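Local coordinates for protein FdhC (Acinetobacter nosocomialis, PDB 5KTD) that probably transfers a hydroxybutanoyl group from coenzyme A to the amine of a dTDP-linked amino sugar, as an acyltransferase of GNAT type, at residues F66-S71 with G78-Y83; P89-W94 with Q127-V132. All blocks are in the same frame, centred on the assembly; numbering follows the deposited sequence.

In the fold
Interactions 1 and 2 belong to one mixed sheet and lie one after the other along the chain, their centres about 17 Å apart. Strands 75-86 and 91-99, neighbours in that sheet, join them: Tyr83 O and Cys93 N are 2.7 Å apart, probably a hydrogen bond, and Val80 CG2 packs on Trp94 CE3 at 3.4 Å. Both reach the bound dTDP-sugar amide, at different groups. Interaction 1 supplies groups for a phosphate and a sugar hydroxyl, interaction 2 for the amide and its hydroxybutanoyl chain. Trp97, a coenzyme A-binding residue, has its side chain about 4 Å from those of Val80 and Trp94, which puts both contacts near the place where cofactor and acylated sugar probably meet.

Interaction 1 (F66-S71 with G78-Y83); sequences FIIFRS and GTVRLY. With QUH ([[(2~{R},3~{S},5~{R})-5-[5-methyl-2,4-bis(oxidanylidene)pyrimidin-1-yl]-3-oxidanyl-oxolan-2-yl]methoxy-oxidanyl-phosphoryl] [(2~{R},3~{R},4~{S},5~{S},6~{R})-6-methyl-3,5-bis(oxidanyl)-4-[[(3~{R})-3-oxidanylbutanoyl]amino]oxan-2-yl] hydrogen phosphate), chain C.
Phe66 N donates to Val80 O at 2.8 Å. Val80 N returns a bond to Phe66 O, so these residues form an antiparallel hydrogen-bonded pair. At Ile68 and Gly78 the second such pair is lopsided: Ile68 N reaches Gly78 O at 2.8 Å, whereas Gly78 N to Ile68 O is weak. Glycine, with no side chain, lets Ile68 lie across its backbone. With CD1 extended from CG1 (chi2 168°), Ile68 runs on to Thr79 O, 3.4 Å from CD1, and to Val80 CB. On the same face Phe66 CE1 meets Leu82 CD1 at 4.2 Å; helix 107-122 covers Ile68, Val80 and Leu82, while the Phe66 ring turns its contacts to Leu15 and, edge-to-face, to Phe4. The strands form the β-hairpin 64-70/75-86 of the GNAT fold. Its later residues reach the ligand. Arg81 NH2 donates to the phosphate oxygen O10 of QUH at 2.9 Å, in the guanidinium plane; that plane lies between the thymine methyl C18 and the Tyr83 ring, and Glu63 and Ser96 bind its other nitrogens. NH2 sits 3.7 Å above the centre of the Tyr83 ring, while Tyr83 OH shares a 2.8 Å hydrogen bond with the sugar hydroxyl O5 of QUH.

Interaction 2 (P89-W94 with Q127-V132); sequences PKSFCW and QSHFEV. With QUH ([[(2~{R},3~{S},5~{R})-5-[5-methyl-2,4-bis(oxidanylidene)pyrimidin-1-yl]-3-oxidanyl-oxolan-2-yl]methoxy-oxidanyl-phosphoryl] [(2~{R},3~{R},4~{S},5~{S},6~{R})-6-methyl-3,5-bis(oxidanyl)-4-[[(3~{R})-3-oxidanylbutanoyl]amino]oxan-2-yl] hydrogen phosphate), chain C.
Phe92 and Ser128 meet face-on: the ring lies beneath the small serine, whose CB is 3.9 Å from the ring centroid in a CH-pi contact. The serine hydroxyl, turned opposite the main-chain N (chi1 -173°), comes over the ring's rim and also to the edge of the Trp94 indole, where OG is 3.2 Å from CD1; its bond to Phe92 O is weak. Trp94 and Phe130 point the same way, side by side, with planes at 62° and Phe130 CD1 3.5 Å from Trp94 NE1. A broad indole suits this site, because one face takes the hydroxybutanoyl methyl C4 of QUH, 3.3 Å above its centre. On the other side of the sheet Ser91 CB lies over a face of the His129 ring, whose rotation is held by NE2 donating to Gln127 OE1 at 2.7 Å. Parallel bonds such as His129 N to Phe92 O, 2.7 Å, join the backbones, then fail: Trp94 N to His129 O is weak, and a water bridges Trp94 O and Glu131 N. This splaying of two parallel strands is a hallmark of GNAT folds, and here Glu131 O accepts the amide N1 of QUH at 3.2 Å. Helix 107-122 is the crossover of this beta-alpha-beta unit; its Tyr116 binds Trp94 NE1, while strands 75-86 and 157-163 flank the pair in the sheet.

Interaction 1 (F66-S71 with G78-Y83)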
loop_
_atom_site.group_PDB
_atom_site.type_symbol
_atom_site.label_atom_id
_atom_site.label_comp_id
_atom_site.label_asym_id
_atom_site.label_seq_id
_atom_site.Cartn_x
_atom_site.Cartn_y
_atom_site.Cartn_z
ATOM N N PHE A 66 -3.322 -5.483 4.292
ATOM C CA PHE A 66 -2.124 -5.679 5.142
ATOM C C PHE A 66 -2.026 -4.599 6.217
ATOM O O PHE A 66 -2.287 -3.435 5.936
ATOM C CB PHE A 66 -0.850 -5.572 4.322
ATOM C CG PHE A 66 -0.712 -6.633 3.250
ATOM C CD1 PHE A 66 -1.298 -6.477 2.010
ATOM C CD2 PHE A 66 0.015 -7.761 3.485
ATOM C CE1 PHE A 66 -1.196 -7.481 1.026
ATOM C CE2 PHE A 66 0.141 -8.764 2.518
ATOM C CZ PHE A 66 -0.453 -8.623 1.281
ATOM N N ILE A 67 -1.588 -5.023 7.400
ATOM C CA ILE A 67 -1.058 -4.126 8.415
ATOM C C ILE A 67 0.427 -3.917 8.061
ATOM O O ILE A 67 1.095 -4.875 7.707
ATOM C CB ILE A 67 -1.104 -4.705 9.844
ATOM C CG1 ILE A 67 -2.548 -5.023 10.257
ATOM C CG2 ILE A 67 -0.472 -3.726 10.845
ATOM C CD1 ILE A 67 -3.539 -3.892 10.069
ATOM N N ILE A 68 0.861 -2.663 8.147
ATOM C CA ILE A 68 2.260 -2.271 7.995
ATOM C C ILE A 68 2.873 -2.197 9.391
ATOM O O ILE A 68 2.319 -1.584 10.269
ATOM C CB ILE A 68 2.438 -0.919 7.306
ATOM C CG1 ILE A 68 1.709 -0.870 5.941
ATOM C CG2 ILE A 68 3.936 -0.653 7.152
ATOM C CD1 ILE A 68 1.600 0.518 5.346
ATOM N N PHE A 69 4.044 -2.789 9.546
ATOM C CA PHE A 69 4.751 -2.855 10.829
ATOM C C PHE A 69 6.126 -2.231 10.685
ATOM O O PHE A 69 6.719 -2.300 9.656
ATOM C CB PHE A 69 4.949 -4.303 11.308
ATOM C CG PHE A 69 3.717 -4.914 11.978
ATOM C CD1 PHE A 69 3.544 -4.805 13.354
ATOM C CD2 PHE A 69 2.720 -5.576 11.223
ATOM C CE1 PHE A 69 2.415 -5.340 13.961
ATOM C CE2 PHE A 69 1.590 -6.141 11.847
ATOM C CZ PHE A 69 1.450 -6.005 13.213
ATOM N N ARG A 70 6.580 -1.669 11.791
ATOM C CA ARG A 70 7.901 -1.174 11.986
ATOM C C ARG A 70 8.750 -2.346 12.523
ATOM O O ARG A 70 8.406 -2.961 13.554
ATOM C CB ARG A 70 7.727 -0.096 12.996
ATOM C CG ARG A 70 8.913 0.665 13.305
ATOM C CD ARG A 70 8.537 1.705 14.327
ATOM N NE ARG A 70 9.865 2.223 14.584
ATOM C CZ ARG A 70 10.282 3.464 14.428
ATOM N NH1 ARG A 70 9.457 4.456 14.116
ATOM N NH2 ARG A 70 11.565 3.703 14.658
ATOM N N SER A 71 9.808 -2.668 11.784
ATOM C CA SER A 71 10.704 -3.799 12.069
ATOM C C SER A 71 11.452 -3.745 13.398
ATOM O O SER A 71 11.662 -4.757 14.012
ATOM C CB SER A 71 11.772 -3.968 10.974
ATOM O OG SER A 71 11.213 -4.333 9.715
ATOM N N GLY A 78 0.608 1.313 10.131
ATOM C CA GLY A 78 -0.350 1.649 9.092
ATOM C C GLY A 78 -1.015 0.483 8.373
ATOM O O GLY A 78 -0.937 -0.675 8.807
ATOM N N THR A 79 -1.638 0.819 7.243
ATOM C CA THR A 79 -2.369 -0.118 6.440
ATOM C C THR A 79 -2.107 0.088 4.992
ATOM O O THR A 79 -1.674 1.172 4.540
ATOM C CB THR A 79 -3.865 0.038 6.606
ATOM O OG1 THR A 79 -4.256 1.340 6.192
ATOM C CG2 THR A 79 -4.220 -0.175 8.023
ATOM N N VAL A 80 -2.341 -0.967 4.237
ATOM C CA VAL A 80 -2.332 -0.832 2.783
ATOM C C VAL A 80 -3.125 -1.988 2.226
ATOM O O VAL A 80 -3.208 -3.054 2.861
ATOM C CB VAL A 80 -0.886 -0.704 2.192
ATOM C CG1 VAL A 80 -0.194 -2.054 2.277
ATOM C CG2 VAL A 80 -0.936 -0.163 0.758
ATOM N N ARG A 81 -3.705 -1.766 1.067
ATOM C CA ARG A 81 -4.655 -2.738 0.469
ATOM C C ARG A 81 -4.550 -2.843 -1.049
ATOM O O ARG A 81 -4.458 -1.806 -1.717
ATOM C CB ARG A 81 -6.081 -2.340 0.852
ATOM C CG ARG A 81 -7.152 -3.374 0.572
ATOM C CD ARG A 81 -8.442 -3.073 1.347
ATOM N NE ARG A 81 -8.963 -1.778 0.915
ATOM C CZ ARG A 81 -10.084 -1.514 0.217
ATOM N NH1 ARG A 81 -10.955 -2.447 -0.123
ATOM N NH2 ARG A 81 -10.361 -0.243 -0.091
ATOM N N LEU A 82 -4.592 -4.095 -1.561
ATOM C CA LEU A 82 -4.729 -4.409 -2.954
ATOM C C LEU A 82 -6.109 -4.936 -3.189
ATOM O O LEU A 82 -6.497 -5.896 -2.534
ATOM C CB LEU A 82 -3.739 -5.492 -3.439
ATOM C CG LEU A 82 -2.280 -5.051 -3.553
ATOM C CD1 LEU A 82 -1.710 -4.803 -2.169
ATOM C CD2 LEU A 82 -1.542 -6.133 -4.297
ATOM N N TYR A 83 -6.807 -4.402 -4.198
ATOM C CA TYR A 83 -8.235 -4.700 -4.388
ATOM C C TYR A 83 -8.710 -4.351 -5.812
ATOM O O TYR A 83 -8.009 -3.716 -6.595
ATOM C CB TYR A 83 -9.064 -3.974 -3.295
ATOM C CG TYR A 83 -9.082 -2.442 -3.408
ATOM C CD1 TYR A 83 -7.930 -1.674 -3.183
ATOM C CD2 TYR A 83 -10.304 -1.728 -3.756
ATOM C CE1 TYR A 83 -7.974 -0.278 -3.304
ATOM C CE2 TYR A 83 -10.328 -0.345 -3.888
ATOM C CZ TYR A 83 -9.148 0.387 -3.679
ATOM O OH TYR A 83 -9.155 1.782 -3.750
HETATM O O1 QUH C . -4.936 5.167 -0.880
HETATM C C1 QUH C . -5.220 5.384 -2.066
HETATM C C2 QUH C . -4.273 5.226 -3.211
HETATM C C3 QUH C . -2.838 5.240 -2.763
HETATM O O2 QUH C . -2.329 6.582 -2.735
HETATM C C4 QUH C . -1.919 4.497 -3.697
HETATM N N1 QUH C . -6.488 5.779 -2.462
HETATM C C5 QUH C . -7.634 5.755 -1.551
HETATM C C6 QUH C . -8.512 6.990 -1.768
HETATM O O3 QUH C . -7.694 8.165 -1.565
HETATM C C7 QUH C . -9.650 6.926 -0.756
HETATM C C8 QUH C . -10.586 8.129 -0.821
HETATM O O4 QUH C . -10.422 5.724 -0.963
HETATM C C9 QUH C . -8.521 4.579 -1.852
HETATM O O5 QUH C . -7.827 3.348 -1.833
HETATM C C10 QUH C . -9.675 4.509 -0.909
HETATM O O6 QUH C . -9.175 4.242 0.390
HETATM P P1 QUH C . -10.144 3.759 1.499
HETATM O O7 QUH C . -10.956 4.885 2.159
HETATM O O8 QUH C . -9.228 2.950 2.470
HETATM O O9 QUH C . -11.090 2.531 1.068
HETATM P P2 QUH C . -12.453 2.542 0.214
HETATM O O10 QUH C . -12.396 1.661 -0.938
HETATM O O11 QUH C . -12.862 3.957 -0.178
HETATM O O12 QUH C . -13.471 1.885 1.218
HETATM C C11 QUH C . -14.703 1.294 0.853
HETATM C C12 QUH C . -15.596 1.454 2.073
HETATM C C13 QUH C . -15.587 2.890 2.624
HETATM O O13 QUH C . -16.897 3.196 3.153
HETATM C C14 QUH C . -14.663 2.864 3.835
HETATM C C15 QUH C . -14.873 1.448 4.329
HETATM O O14 QUH C . -15.166 0.622 3.158
HETATM N N2 QUH C . -13.749 0.814 5.000
HETATM C C16 QUH C . -12.599 0.564 4.303
HETATM C C17 QUH C . -11.524 -0.113 4.914
HETATM C C18 QUH C . -10.234 -0.434 4.190
HETATM C C19 QUH C . -11.704 -0.467 6.292
HETATM O O15 QUH C . -10.775 -1.084 6.933
HETATM N N3 QUH C . -12.835 -0.209 6.948
HETATM C C20 QUH C . -13.836 0.404 6.321
HETATM O O16 QUH C . -14.916 0.606 7.046
#

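Interaction 2 (P89-W94 with Q127-V132)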
loop_
_atom_site.group_PDB
_atom_site.type_symbol
_atom_site.label_atom_id
_atom_site.label_comp_id
_atom_site.label_asym_id
_atom_site.label_seq_id
_atom_site.Cartn_x
_atom_site.Cartn_y
_atom_site.Cartn_z
ATOM N N PRO A 89 -5.910 -5.398 -19.846
ATOM C CA PRO A 89 -4.879 -6.253 -19.221
ATOM C C PRO A 89 -5.174 -6.552 -17.709
ATOM O O PRO A 89 -6.113 -5.995 -17.117
ATOM C CB PRO A 89 -3.588 -5.432 -19.439
ATOM C CG PRO A 89 -4.043 -3.981 -19.563
ATOM C CD PRO A 89 -5.561 -3.964 -19.712
ATOM N N LYS A 90 -4.397 -7.465 -17.125
ATOM C CA LYS A 90 -4.565 -7.806 -15.725
ATOM C C LYS A 90 -4.238 -6.574 -14.846
ATOM O O LYS A 90 -3.090 -6.113 -14.826
ATOM C CB LYS A 90 -3.666 -8.980 -15.336
ATOM C CG LYS A 90 -4.154 -10.348 -15.766
ATOM C CD LYS A 90 -3.631 -11.450 -14.835
ATOM C CE LYS A 90 -4.496 -11.601 -13.600
ATOM N NZ LYS A 90 -3.682 -11.802 -12.374
ATOM N N SER A 91 -5.239 -6.063 -14.123
ATOM C CA SER A 91 -5.056 -4.846 -13.320
ATOM C C SER A 91 -5.523 -4.989 -11.927
ATOM O O SER A 91 -6.508 -5.717 -11.627
ATOM C CB SER A 91 -5.714 -3.651 -13.975
ATOM O OG SER A 91 -7.091 -3.816 -13.991
ATOM N N PHE A 92 -4.797 -4.340 -11.017
ATOM C CA PHE A 92 -5.193 -4.324 -9.636
ATOM C C PHE A 92 -5.230 -2.885 -9.157
ATOM O O PHE A 92 -4.442 -2.085 -9.601
ATOM C CB PHE A 92 -4.261 -5.195 -8.765
ATOM C CG PHE A 92 -2.889 -4.590 -8.481
ATOM C CD1 PHE A 92 -1.853 -4.749 -9.368
ATOM C CD2 PHE A 92 -2.637 -3.918 -7.283
ATOM C CE1 PHE A 92 -0.613 -4.194 -9.145
ATOM C CE2 PHE A 92 -1.390 -3.375 -7.037
ATOM C CZ PHE A 92 -0.357 -3.551 -7.967
ATOM N N CYS A 93 -6.159 -2.579 -8.275
ATOM C CA CYS A 93 -6.087 -1.328 -7.547
ATOM C C CYS A 93 -5.291 -1.501 -6.232
ATOM O O CYS A 93 -5.234 -2.586 -5.650
ATOM C CB CYS A 93 -7.504 -0.740 -7.276
ATOM S SG CYS A 93 -8.400 -0.461 -8.838
ATOM N N TRP A 94 -4.729 -0.391 -5.749
ATOM C CA TRP A 94 -4.268 -0.323 -4.394
ATOM C C TRP A 94 -4.569 1.025 -3.734
ATOM O O TRP A 94 -4.906 1.995 -4.403
ATOM C CB TRP A 94 -2.799 -0.682 -4.285
ATOM C CG TRP A 94 -1.759 0.330 -4.695
ATOM C CD1 TRP A 94 -1.334 0.628 -5.953
ATOM C CD2 TRP A 94 -0.908 1.059 -3.803
ATOM N NE1 TRP A 94 -0.265 1.526 -5.897
ATOM C CE2 TRP A 94 0.021 1.783 -4.589
ATOM C CE3 TRP A 94 -0.833 1.153 -2.406
ATOM C CZ2 TRP A 94 1.001 2.632 -4.024
ATOM C CZ3 TRP A 94 0.149 2.035 -1.830
ATOM C CH2 TRP A 94 1.061 2.726 -2.655
ATOM N N GLN A 127 -0.794 -4.383 -14.576
ATOM C CA GLN A 127 -1.055 -2.971 -14.404
ATOM C C GLN A 127 -1.690 -2.653 -13.037
ATOM O O GLN A 127 -2.397 -3.470 -12.492
ATOM C CB GLN A 127 -1.971 -2.547 -15.567
ATOM C CG GLN A 127 -1.854 -1.094 -15.863
ATOM C CD GLN A 127 -2.746 -0.677 -17.025
ATOM O OE1 GLN A 127 -3.994 -0.752 -16.956
ATOM N NE2 GLN A 127 -2.103 -0.246 -18.114
ATOM N N SER A 128 -1.405 -1.473 -12.474
ATOM C CA SER A 128 -1.928 -1.082 -11.191
ATOM C C SER A 128 -2.720 0.185 -11.397
ATOM O O SER A 128 -2.313 0.971 -12.175
ATOM C CB SER A 128 -0.830 -0.802 -10.193
ATOM O OG SER A 128 -1.443 -0.592 -8.932
ATOM N N HIS A 129 -3.894 0.312 -10.781
ATOM C CA HIS A 129 -4.676 1.552 -10.882
ATOM C C HIS A 129 -4.906 2.111 -9.489
ATOM O O HIS A 129 -5.085 1.380 -8.564
ATOM C CB HIS A 129 -6.057 1.343 -11.531
ATOM C CG HIS A 129 -6.021 0.783 -12.937
ATOM N ND1 HIS A 129 -7.149 0.240 -13.522
ATOM C CD2 HIS A 129 -5.025 0.648 -13.857
ATOM C CE1 HIS A 129 -6.855 -0.163 -14.753
ATOM N NE2 HIS A 129 -5.583 0.084 -14.983
ATOM N N PHE A 130 -4.881 3.436 -9.353
ATOM C CA PHE A 130 -5.232 4.059 -8.108
ATOM C C PHE A 130 -5.554 5.532 -8.345
ATOM O O PHE A 130 -5.265 6.081 -9.399
ATOM C CB PHE A 130 -4.095 3.920 -7.057
ATOM C CG PHE A 130 -2.801 4.491 -7.492
ATOM C CD1 PHE A 130 -1.874 3.721 -8.166
ATOM C CD2 PHE A 130 -2.518 5.835 -7.252
ATOM C CE1 PHE A 130 -0.652 4.261 -8.541
ATOM C CE2 PHE A 130 -1.288 6.378 -7.638
ATOM C CZ PHE A 130 -0.380 5.597 -8.273
ATOM N N GLU A 131 -6.103 6.159 -7.332
ATOM C CA GLU A 131 -6.452 7.547 -7.396
ATOM C C GLU A 131 -6.095 8.224 -6.098
ATOM O O GLU A 131 -5.916 7.564 -5.094
ATOM C CB GLU A 131 -7.950 7.713 -7.685
ATOM C CG GLU A 131 -8.928 7.265 -6.628
ATOM C CD GLU A 131 -9.484 5.893 -6.845
ATOM O OE1 GLU A 131 -9.805 5.199 -5.881
ATOM O OE2 GLU A 131 -9.635 5.491 -7.982
ATOM N N VAL A 132 -6.018 9.547 -6.148
ATOM C CA VAL A 132 -5.593 10.363 -5.034
ATOM C C VAL A 132 -6.448 11.605 -5.099
ATOM O O VAL A 132 -6.597 12.178 -6.177
ATOM C CB VAL A 132 -4.141 10.793 -5.227
ATOM C CG1 VAL A 132 -3.667 11.735 -4.117
ATOM C CG2 VAL A 132 -3.217 9.554 -5.392
HETATM O O1 QUH C . -4.936 5.167 -0.880
HETATM C C1 QUH C . -5.220 5.384 -2.066
HETATM C C2 QUH C . -4.273 5.226 -3.211
HETATM C C3 QUH C . -2.838 5.240 -2.763
HETATM O O2 QUH C . -2.329 6.582 -2.735
HETATM C C4 QUH C . -1.919 4.497 -3.697
HETATM N N1 QUH C . -6.488 5.779 -2.462
HETATM C C5 QUH C . -7.634 5.755 -1.551
HETATM C C6 QUH C . -8.512 6.990 -1.768
HETATM O O3 QUH C . -7.694 8.165 -1.565
HETATM C C7 QUH C . -9.650 6.926 -0.756
HETATM C C8 QUH C . -10.586 8.129 -0.821
HETATM O O4 QUH C . -10.422 5.724 -0.963
HETATM C C9 QUH C . -8.521 4.579 -1.852
HETATM O O5 QUH C . -7.827 3.348 -1.833
HETATM C C10 QUH C . -9.675 4.509 -0.909
HETATM O O6 QUH C . -9.175 4.242 0.390
HETATM P P1 QUH C . -10.144 3.759 1.499
HETATM O O7 QUH C . -10.956 4.885 2.159
HETATM O O8 QUH C . -9.228 2.950 2.470
HETATM O O9 QUH C . -11.090 2.531 1.068
HETATM P P2 QUH C . -12.453 2.542 0.214
HETATM O O10 QUH C . -12.396 1.661 -0.938
HETATM O O11 QUH C . -12.862 3.957 -0.178
HETATM O O12 QUH C . -13.471 1.885 1.218
HETATM C C11 QUH C . -14.703 1.294 0.853
HETATM C C12 QUH C . -15.596 1.454 2.073
HETATM C C13 QUH C . -15.587 2.890 2.624
HETATM O O13 QUH C . -16.897 3.196 3.153
HETATM C C14 QUH C . -14.663 2.864 3.835
HETATM C C15 QUH C . -14.873 1.448 4.329
HETATM O O14 QUH C . -15.166 0.622 3.158
HETATM N N2 QUH C . -13.749 0.814 5.000
HETATM C C16 QUH C . -12.599 0.564 4.303
HETATM C C17 QUH C . -11.524 -0.113 4.914
HETATM C C18 QUH C . -10.234 -0.434 4.190
HETATM C C19 QUH C . -11.704 -0.467 6.292
HETATM O O15 QUH C . -10.775 -1.084 6.933
HETATM N N3 QUH C . -12.835 -0.209 6.948
HETATM C C20 QUH C . -13.836 0.404 6.321
HETATM O O16 QUH C . -14.916 0.606 7.046
HETATM O O HOH W 1 -7.115 4.251 -5.141
#